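Local coordinates for uncharacterized protein (PDB 3U5R) that probably acts as an antioxidant oxidoreductase of the AhpC/TSA (peroxiredoxin-like) family, with a thioredoxin-type fold, although its exact role is unknown, at residues P44-N49 with E109-V114; L76-L81 with G115-A120; G86-Q91 with A180-V185; F148-D151 with R155-Y158. All coordinates share one frame; numbering follows the deposited sequence.

Interaction 1: P44-N49 with E109-V114; sequences PDAGGN and ETLERV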
# COMPACT_ATOMS: atom_id res chain seq x y z
N PRO A 44 -9.03 -6.72 9.50
CA PRO A 44 -8.82 -6.39 10.89
C PRO A 44 -7.40 -5.82 11.10
O PRO A 44 -6.48 -6.23 10.38
CB PRO A 44 -8.91 -7.74 11.59
CG PRO A 44 -8.36 -8.78 10.47
CD PRO A 44 -8.83 -8.14 9.17
N ASP A 45 -7.23 -4.96 12.11
CA ASP A 45 -5.93 -4.57 12.58
C ASP A 45 -5.52 -5.46 13.77
O ASP A 45 -6.26 -6.46 14.14
CB ASP A 45 -5.82 -3.04 12.88
CG ASP A 45 -6.54 -2.61 14.16
OD1 ASP A 45 -7.07 -3.47 14.90
OD2 ASP A 45 -6.55 -1.37 14.43
N ALA A 46 -4.36 -5.21 14.36
CA ALA A 46 -3.85 -6.27 15.28
C ALA A 46 -4.56 -6.17 16.62
O ALA A 46 -4.35 -7.05 17.51
CB ALA A 46 -2.34 -6.11 15.52
N GLY A 47 -5.34 -5.10 16.82
CA GLY A 47 -6.28 -5.11 17.96
C GLY A 47 -7.65 -5.74 17.70
O GLY A 47 -8.51 -5.80 18.61
N GLY A 48 -7.93 -6.11 16.46
CA GLY A 48 -9.25 -6.60 16.10
C GLY A 48 -10.24 -5.58 15.54
O GLY A 48 -11.35 -5.96 15.12
N ASN A 49 -9.84 -4.29 15.44
CA ASN A 49 -10.74 -3.28 14.91
C ASN A 49 -10.88 -3.61 13.45
O ASN A 49 -9.88 -3.90 12.78
CB ASN A 49 -10.11 -1.90 15.01
CG ASN A 49 -9.75 -1.52 16.43
OD1 ASN A 49 -8.56 -1.42 16.77
ND2 ASN A 49 -10.77 -1.24 17.25
N GLU A 109 4.90 -12.81 9.05
CA GLU A 109 3.75 -12.10 8.41
C GLU A 109 2.44 -12.25 9.18
O GLU A 109 1.36 -11.83 8.71
CB GLU A 109 3.54 -12.57 6.95
CG GLU A 109 4.80 -12.49 6.09
CD GLU A 109 5.23 -11.04 5.72
OE1 GLU A 109 5.06 -10.09 6.52
OE2 GLU A 109 5.79 -10.85 4.61
N THR A 110 2.50 -12.77 10.41
CA THR A 110 1.26 -12.86 11.22
C THR A 110 0.64 -11.48 11.60
O THR A 110 1.32 -10.42 11.68
CB THR A 110 1.52 -13.64 12.51
OG1 THR A 110 2.43 -12.89 13.30
CG2 THR A 110 2.08 -15.05 12.25
N LEU A 111 -0.66 -11.49 11.85
CA LEU A 111 -1.36 -10.31 12.36
C LEU A 111 -0.61 -9.76 13.62
O LEU A 111 -0.39 -8.55 13.78
CB LEU A 111 -2.82 -10.73 12.71
CG LEU A 111 -3.67 -9.57 13.28
CD1 LEU A 111 -3.53 -8.34 12.36
CD2 LEU A 111 -5.11 -9.97 13.43
N GLU A 112 -0.14 -10.65 14.48
CA GLU A 112 0.58 -10.24 15.66
C GLU A 112 1.86 -9.46 15.28
O GLU A 112 2.11 -8.46 15.84
CB GLU A 112 0.91 -11.47 16.50
CG GLU A 112 1.56 -11.25 17.80
CD GLU A 112 3.01 -10.94 17.66
OE1 GLU A 112 3.72 -11.65 16.95
OE2 GLU A 112 3.44 -9.94 18.23
N ARG A 113 2.60 -9.96 14.31
CA ARG A 113 3.77 -9.30 13.76
C ARG A 113 3.41 -7.96 13.07
O ARG A 113 4.08 -7.01 13.18
CB ARG A 113 4.57 -10.21 12.86
CG ARG A 113 5.40 -11.23 13.60
CD ARG A 113 6.48 -10.62 14.40
NE ARG A 113 6.07 -10.53 15.79
CZ ARG A 113 6.63 -9.76 16.72
NH1 ARG A 113 7.66 -9.03 16.45
NH2 ARG A 113 6.14 -9.73 17.93
N VAL A 114 2.29 -7.95 12.39
CA VAL A 114 1.83 -6.75 11.78
C VAL A 114 1.65 -5.72 12.88
O VAL A 114 2.09 -4.64 12.74
CB VAL A 114 0.51 -6.97 11.06
CG1 VAL A 114 -0.27 -5.71 11.00
CG2 VAL A 114 0.72 -7.57 9.69

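Interaction 2: L76-L81 with G115-A120; sequences LIREAL and GAEVKA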
# COMPACT_ATOMS: atom_id res chain seq x y z
N LEU A 76 13.36 -1.40 2.59
CA LEU A 76 13.89 -0.16 2.00
C LEU A 76 13.08 1.15 2.26
O LEU A 76 13.66 2.22 2.51
CB LEU A 76 14.07 -0.34 0.49
CG LEU A 76 14.66 0.85 -0.25
CD1 LEU A 76 16.19 1.03 -0.05
CD2 LEU A 76 14.33 0.65 -1.72
N ILE A 77 11.74 1.10 2.18
CA ILE A 77 10.95 2.33 2.15
C ILE A 77 10.12 2.46 3.44
O ILE A 77 9.25 3.31 3.55
CB ILE A 77 9.98 2.31 0.97
CG1 ILE A 77 9.07 1.07 1.14
CG2 ILE A 77 10.72 2.25 -0.34
CD1 ILE A 77 7.93 1.07 0.14
N ARG A 78 10.31 1.61 4.41
CA ARG A 78 9.44 1.59 5.54
C ARG A 78 9.44 2.88 6.39
O ARG A 78 8.41 3.41 6.71
CB ARG A 78 9.64 0.31 6.32
CG ARG A 78 9.60 0.33 7.74
CD ARG A 78 10.73 -0.54 8.31
NE ARG A 78 10.46 -1.95 8.30
CZ ARG A 78 11.32 -2.89 8.62
NH1 ARG A 78 12.56 -2.61 8.93
NH2 ARG A 78 10.93 -4.13 8.59
N GLU A 79 10.60 3.41 6.64
CA GLU A 79 10.69 4.66 7.33
C GLU A 79 10.04 5.81 6.51
O GLU A 79 9.38 6.62 7.02
CB GLU A 79 12.13 4.94 7.69
CG GLU A 79 12.71 3.97 8.71
CD GLU A 79 13.13 2.58 8.13
OE1 GLU A 79 13.17 2.37 6.89
OE2 GLU A 79 13.42 1.69 8.97
N ALA A 80 10.29 5.82 5.22
CA ALA A 80 9.74 6.79 4.31
C ALA A 80 8.24 6.70 4.19
O ALA A 80 7.62 7.65 4.10
CB ALA A 80 10.36 6.69 3.03
N LEU A 81 7.71 5.52 4.22
CA LEU A 81 6.28 5.37 4.10
C LEU A 81 5.57 5.92 5.35
O LEU A 81 4.51 6.55 5.24
CB LEU A 81 5.99 3.89 3.95
CG LEU A 81 4.51 3.47 3.84
CD1 LEU A 81 3.90 4.21 2.63
CD2 LEU A 81 4.47 1.91 3.63
N GLY A 115 1.02 -6.10 13.99
CA GLY A 115 0.89 -5.20 15.14
C GLY A 115 2.25 -4.74 15.73
O GLY A 115 2.41 -3.56 16.09
N ALA A 116 3.21 -5.65 15.80
CA ALA A 116 4.53 -5.25 16.29
C ALA A 116 5.16 -4.28 15.22
O ALA A 116 5.82 -3.30 15.60
CB ALA A 116 5.44 -6.50 16.49
N GLU A 117 4.99 -4.53 13.91
CA GLU A 117 5.57 -3.55 12.91
C GLU A 117 5.07 -2.15 13.12
O GLU A 117 5.86 -1.23 12.99
CB GLU A 117 5.17 -3.77 11.43
CG GLU A 117 5.79 -4.80 10.59
CD GLU A 117 7.27 -4.62 10.30
OE1 GLU A 117 7.68 -3.96 9.28
OE2 GLU A 117 7.99 -5.23 11.12
N VAL A 118 3.76 -1.99 13.37
CA VAL A 118 3.17 -0.67 13.58
C VAL A 118 3.93 0.09 14.70
O VAL A 118 4.36 1.27 14.54
CB VAL A 118 1.65 -0.77 13.93
CG1 VAL A 118 1.12 0.61 14.45
CG2 VAL A 118 0.78 -1.33 12.72
N LYS A 119 4.09 -0.55 15.85
CA LYS A 119 4.78 0.13 17.00
C LYS A 119 6.24 0.37 16.67
O LYS A 119 6.76 1.43 17.00
CB LYS A 119 4.74 -0.76 18.26
CG LYS A 119 3.38 -1.37 18.58
CD LYS A 119 3.44 -2.04 19.98
CE LYS A 119 2.06 -2.06 20.65
NZ LYS A 119 1.88 -0.86 21.56
N ALA A 120 6.92 -0.59 16.04
CA ALA A 120 8.39 -0.48 15.85
C ALA A 120 8.71 0.62 14.85
O ALA A 120 9.70 1.33 15.01
CB ALA A 120 8.99 -1.81 15.38

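Interaction 3: G86-Q91 with A180-V185; sequences GDYAGQ and AAVDAV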
# COMPACT_ATOMS: atom_id res chain seq x y z
N GLY A 86 2.29 10.20 7.48
CA GLY A 86 2.19 11.26 8.50
C GLY A 86 2.17 12.66 7.88
O GLY A 86 1.34 13.52 8.24
N ASP A 87 3.03 12.90 6.89
CA ASP A 87 3.10 14.20 6.26
C ASP A 87 1.71 14.61 5.72
O ASP A 87 1.40 15.78 5.71
CB ASP A 87 4.03 14.18 5.04
CG ASP A 87 5.51 14.33 5.38
OD1 ASP A 87 5.79 14.63 6.57
OD2 ASP A 87 6.37 14.09 4.46
N TYR A 88 0.97 13.65 5.15
CA TYR A 88 -0.31 13.96 4.48
C TYR A 88 -1.55 13.79 5.37
O TYR A 88 -2.70 14.09 4.92
CB TYR A 88 -0.50 13.07 3.24
CG TYR A 88 0.30 13.59 2.07
CD1 TYR A 88 -0.16 14.64 1.28
CD2 TYR A 88 1.52 13.08 1.80
CE1 TYR A 88 0.62 15.12 0.20
CE2 TYR A 88 2.30 13.53 0.74
CZ TYR A 88 1.87 14.53 -0.04
OH TYR A 88 2.70 14.92 -1.07
N ALA A 89 -1.33 13.29 6.58
CA ALA A 89 -2.48 13.06 7.50
C ALA A 89 -3.07 14.44 7.83
O ALA A 89 -2.37 15.35 8.28
CB ALA A 89 -2.03 12.28 8.83
N GLY A 90 -4.33 14.65 7.51
CA GLY A 90 -4.83 16.01 7.74
C GLY A 90 -4.84 16.85 6.48
O GLY A 90 -5.47 17.92 6.49
N GLN A 91 -4.18 16.40 5.40
CA GLN A 91 -4.23 17.12 4.10
C GLN A 91 -5.27 16.47 3.16
O GLN A 91 -5.57 17.01 2.13
CB GLN A 91 -2.90 17.14 3.39
CG GLN A 91 -1.88 17.87 4.25
CD GLN A 91 -0.88 18.53 3.40
OE1 GLN A 91 -1.11 19.65 2.92
NE2 GLN A 91 0.23 17.83 3.16
N ALA A 180 4.09 13.18 -5.77
CA ALA A 180 3.58 13.96 -6.90
C ALA A 180 2.13 13.57 -7.27
O ALA A 180 1.28 14.45 -7.48
CB ALA A 180 4.56 13.88 -8.13
N ALA A 181 1.82 12.28 -7.30
CA ALA A 181 0.47 11.77 -7.61
C ALA A 181 -0.57 12.23 -6.55
O ALA A 181 -1.64 12.76 -6.88
CB ALA A 181 0.51 10.23 -7.72
N VAL A 182 -0.24 12.09 -5.26
CA VAL A 182 -1.12 12.58 -4.20
C VAL A 182 -1.40 14.08 -4.29
O VAL A 182 -2.57 14.51 -4.20
CB VAL A 182 -0.58 12.20 -2.78
CG1 VAL A 182 -1.52 12.82 -1.70
CG2 VAL A 182 -0.57 10.68 -2.67
N ASP A 183 -0.32 14.88 -4.50
CA ASP A 183 -0.43 16.32 -4.64
C ASP A 183 -1.41 16.67 -5.80
O ASP A 183 -2.25 17.55 -5.65
CB ASP A 183 0.92 16.93 -4.98
CG ASP A 183 1.90 16.96 -3.76
OD1 ASP A 183 1.48 16.66 -2.61
OD2 ASP A 183 3.08 17.29 -3.93
N ALA A 184 -1.24 16.03 -6.96
CA ALA A 184 -2.08 16.23 -8.11
C ALA A 184 -3.53 15.91 -7.70
O ALA A 184 -4.47 16.70 -8.00
CB ALA A 184 -1.65 15.27 -9.24
N VAL A 185 -3.76 14.75 -7.10
CA VAL A 185 -5.15 14.41 -6.71
C VAL A 185 -5.71 15.47 -5.73
O VAL A 185 -6.87 15.94 -5.88
CB VAL A 185 -5.31 13.00 -6.01
CG1 VAL A 185 -6.75 12.84 -5.43
CG2 VAL A 185 -4.95 11.85 -6.98

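Interaction 4: F148-D151 with R155-Y158; sequences FLYD and RLVY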
# COMPACT_ATOMS: atom_id res chain seq x y z
N PHE A 148 -1.73 1.46 -4.79
CA PHE A 148 -2.88 1.82 -5.64
C PHE A 148 -3.45 3.13 -5.06
O PHE A 148 -3.94 3.12 -3.92
CB PHE A 148 -3.98 0.73 -5.54
CG PHE A 148 -3.60 -0.67 -6.05
CD1 PHE A 148 -2.79 -1.54 -5.31
CD2 PHE A 148 -4.14 -1.16 -7.25
CE1 PHE A 148 -2.46 -2.80 -5.79
CE2 PHE A 148 -3.87 -2.43 -7.71
CZ PHE A 148 -3.03 -3.29 -6.99
N LEU A 149 -3.41 4.24 -5.81
CA LEU A 149 -3.95 5.47 -5.33
C LEU A 149 -5.31 5.75 -6.03
O LEU A 149 -5.35 5.72 -7.28
CB LEU A 149 -3.00 6.67 -5.65
CG LEU A 149 -3.41 8.05 -5.12
CD1 LEU A 149 -3.39 8.10 -3.54
CD2 LEU A 149 -2.48 9.04 -5.68
N TYR A 150 -6.32 6.10 -5.23
CA TYR A 150 -7.67 6.44 -5.69
C TYR A 150 -8.02 7.89 -5.39
O TYR A 150 -7.59 8.45 -4.36
CB TYR A 150 -8.69 5.54 -5.00
CG TYR A 150 -8.40 4.11 -5.33
CD1 TYR A 150 -8.90 3.54 -6.51
CD2 TYR A 150 -7.56 3.33 -4.48
CE1 TYR A 150 -8.63 2.21 -6.82
CE2 TYR A 150 -7.21 1.99 -4.83
CZ TYR A 150 -7.77 1.46 -6.00
OH TYR A 150 -7.44 0.16 -6.37
N ASP A 151 -8.89 8.46 -6.22
CA ASP A 151 -9.41 9.81 -6.02
C ASP A 151 -10.67 9.81 -5.26
O ASP A 151 -11.08 8.79 -4.67
CB ASP A 151 -9.52 10.54 -7.38
CG ASP A 151 -10.60 9.89 -8.31
OD1 ASP A 151 -11.40 9.03 -7.84
OD2 ASP A 151 -10.63 10.26 -9.48
N ARG A 155 -11.73 6.07 -7.95
CA ARG A 155 -11.27 5.50 -9.19
C ARG A 155 -9.73 5.49 -9.19
O ARG A 155 -9.12 6.49 -8.75
CB ARG A 155 -11.74 6.32 -10.39
CG ARG A 155 -13.23 6.67 -10.33
CD ARG A 155 -14.14 5.40 -10.14
NE ARG A 155 -15.53 5.82 -9.83
CZ ARG A 155 -16.56 5.94 -10.72
NH1 ARG A 155 -16.42 5.62 -12.04
NH2 ARG A 155 -17.76 6.40 -10.28
N LEU A 156 -9.13 4.44 -9.74
CA LEU A 156 -7.66 4.31 -9.68
C LEU A 156 -6.96 5.37 -10.54
O LEU A 156 -7.22 5.47 -11.74
CB LEU A 156 -7.21 2.93 -10.14
CG LEU A 156 -5.70 2.58 -10.07
CD1 LEU A 156 -5.21 2.45 -8.62
CD2 LEU A 156 -5.45 1.23 -10.81
N VAL A 157 -6.09 6.17 -9.93
CA VAL A 157 -5.38 7.21 -10.66
C VAL A 157 -3.92 7.02 -10.72
O VAL A 157 -3.26 7.62 -11.59
CB VAL A 157 -5.64 8.63 -10.11
CG1 VAL A 157 -7.12 9.11 -10.45
CG2 VAL A 157 -5.42 8.71 -8.51
N TYR A 158 -3.35 6.23 -9.79
CA TYR A 158 -1.92 5.95 -9.90
C TYR A 158 -1.69 4.56 -9.39
O TYR A 158 -2.27 4.18 -8.36
CB TYR A 158 -1.06 6.98 -9.10
CG TYR A 158 0.45 6.65 -9.09
CD1 TYR A 158 1.29 7.18 -10.07
CD2 TYR A 158 1.01 5.81 -8.12
CE1 TYR A 158 2.69 6.89 -10.09
CE2 TYR A 158 2.44 5.52 -8.11
CZ TYR A 158 3.24 6.05 -9.10
OH TYR A 158 4.55 5.80 -9.17

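Interaction 1: P44-N49 with E109-V114
Leu111 swings its CG anti to the backbone N (chi1 180°), so that its isobutyl group leaves the first turn of the helix and lies against the backbone of Asp45 and Ala46. Both methyls take part: Leu111 CD1 lies 3.6 Å from Ala46 CA, and CD1 and CD2 each come to 3.8 Å from Asp45 O. In return the Ala46 methyl sits over the helix backbone, CB lying 3.6 Å from Leu111 O. The contact is van der Waals packing of methyl groups on backbone at the protein surface, partly against carbonyl oxygens, with one apolar pair, Ala46 CB to Leu111 CD1 at 4.0 Å.

The loop is braced by bonds of its own. Asp45 to Gly48 form a type I beta turn, closed by Gly48 N to Asp45 O (2.9 Å), and Asn49 N donates to Asp45 OD1 (2.9 Å) from above the carboxylate plane. Thr110 is the N-cap: its OG1 accepts from Arg113 N at 3.1 Å, a capping bond at the start of the helix from which Leu111 projects. With an alanine at Leu111, both methyl branches gone, the turn at Ala46 would probably lose its main apolar support and face a gap before the helix.

The loop joins the short antiparallel strands 43-44 and 50-51. Pro44 is bonded through its backbone to Lys129, which Leu111 also touches, so hairpin and helix 111-121 meet beside strand 127-129, at the border of the mixed sheet.

Interaction 2: L76-L81 with G115-A120
Arg78 NH2 reaches Glu117 OE1 at 3.3 Å in a salt bridge whose hydrogen bond is weak, the N-H...O angle being 136°. The same oxygen lies 3.6 Å from Arg78 NE, whereas Glu117 OE2 stays 4.0 Å from Arg78 NH2; one carboxylate oxygen therefore does nearly all the touching. The groups do not lie in the flat, two-pronged pairing that arginine and carboxylate can adopt. The two chains meet nearly at right angles, and the guanidinium and carboxylate planes are turned 53° apart, so that OE1 approaches the guanidinium obliquely. Both chains are bent on the way: Glu117 runs with its CG beside the backbone N and anti to the carbonyl carbon (chi1 -78°), then folds again at chi2, and Arg78 bends at chi2 and chi3. Charge attraction, rather than a straight bond, is likely to account for most of the link.

The two residues belong to helices 78-88 and 111-121, the first leading from strand 61-66 to 93-99 and the second from 93-99 to 127-129, parallel strands of the mixed sheet. Both are beta-alpha-beta crossovers; the first is the one shared by thioredoxin-like folds, and the second is consistent with the additions found in the peroxiredoxin branch. The ion pair bridges the two helices; the nearest alpha carbons, Arg78 CA and Glu117 CA, are 9.8 Å apart. Arg78 stands in the first turn of its helix, directly after the N-cap residue Ile77. Its guanidinium has a second partner in Tyr121, with which it forms a cation-pi contact, while the Glu117 side chain also touches Asn69 and Tyr127.

Interaction 3: G86-Q91 with A180-V185
Tyr88 meets helix 176-186 in two ways at once, with its hydroxyl and with a ring face. The hydroxyl donates to Asp183 OD1, and Tyr88 OH and Asp183 OD1 are only 2.6 Å apart. The oxygen lies near the plane of the ring, at its edge, and the carboxylate is turned 51° to that plane; seen from the acid, the phenol comes in from above the carboxylate plane, 41° out of it. As a whole, the acid side chain comes roughly perpendicular to the phenol.

Val182 takes the face. Its CG1 branch, anti to the backbone N (chi1 176°), stands 4.0 Å from the centroid of the Tyr88 ring, offset toward the rim, in a CH-pi contact that brings it to 3.7 Å from Tyr88 CE1. The valine and the phenol run alongside each other, pointing opposite ways. A bond at the edge and a methyl over the face are together likely to limit how far the buried ring can turn.

Beside this pair Asp87 adds a salt bridge to Arg179. The contact is helix-to-helix packing, joining helix 78-88 to helix 176-186, which also lies against Leu149 of the central sheet, in a thioredoxin-like alpha/beta fold.

Interaction 4: F148-D151 with R155-Y158
A beta hairpin, strands 146-150 and 156-160, is interrupted here by a classic beta bulge, in which two residues of one strand, Val157 and Tyr158, stand opposite the single residue Leu149. The carbonyl of Leu149 consequently accepts twice, from Val157 N at 2.8 Å and from Tyr158 N at 3.2 Å, the second donor tilted from the carbonyl plane. Leu149 N returns a straight bond to Tyr158 O (2.8 Å, 179°).

Beyond the bulge the register has shifted by one, and Tyr150 and Leu156 form a non-hydrogen-bonded pair. Their side chains share a face of the sheet, where Leu156 CD1 lies over the Tyr150 ring, 4.1 Å from its centroid.

Near the turn Asp151 N donates to Arg155 O at 3.2 Å. Asp151 CG lies between the backbone N and the carbonyl carbon (chi1 66°), which folds the carboxylate back across the hairpin so that OD1 accepts from Arg155 N at 3.0 Å, the donor standing above its plane. Replacing Asp151 by an alanine removes the carboxylate and would probably leave Arg155 N without this acceptor and the turn less firmly closed.

Strand 146-150 bonds onward to strand 61-66 through Phe148 with Val64 and Tyr150 with Leu62, while strand 156-160 edges the mixed sheet. Helix 176-186 packs on the face of Leu149 and Tyr158 through Ala181 and touches Val157 through Val185.

The four contacts form a chain of neighbours across the fold. Interactions 1 and 2 share helix 111-121 and touch, Ala46 CB lying 3.4 Å from Gly115 CA. Interactions 2 and 3 share helix 78-88, with nearest atoms about 5 Å apart. Interaction 3 packs directly on interaction 4, Val185 CG2 being 3.5 Å from Val157 CG2. The two ends, interactions 1 and 4, have centres about 25 Å apart on opposite sides of the chain's centre, near the outermost strands 127-129 and 156-160 of the mixed sheet. Along the sequence, interactions 1, 2 and 3 cross one another, whereas interaction 4 is a local hairpin within the span of interaction 3. Distant regions thus meet around one sheet.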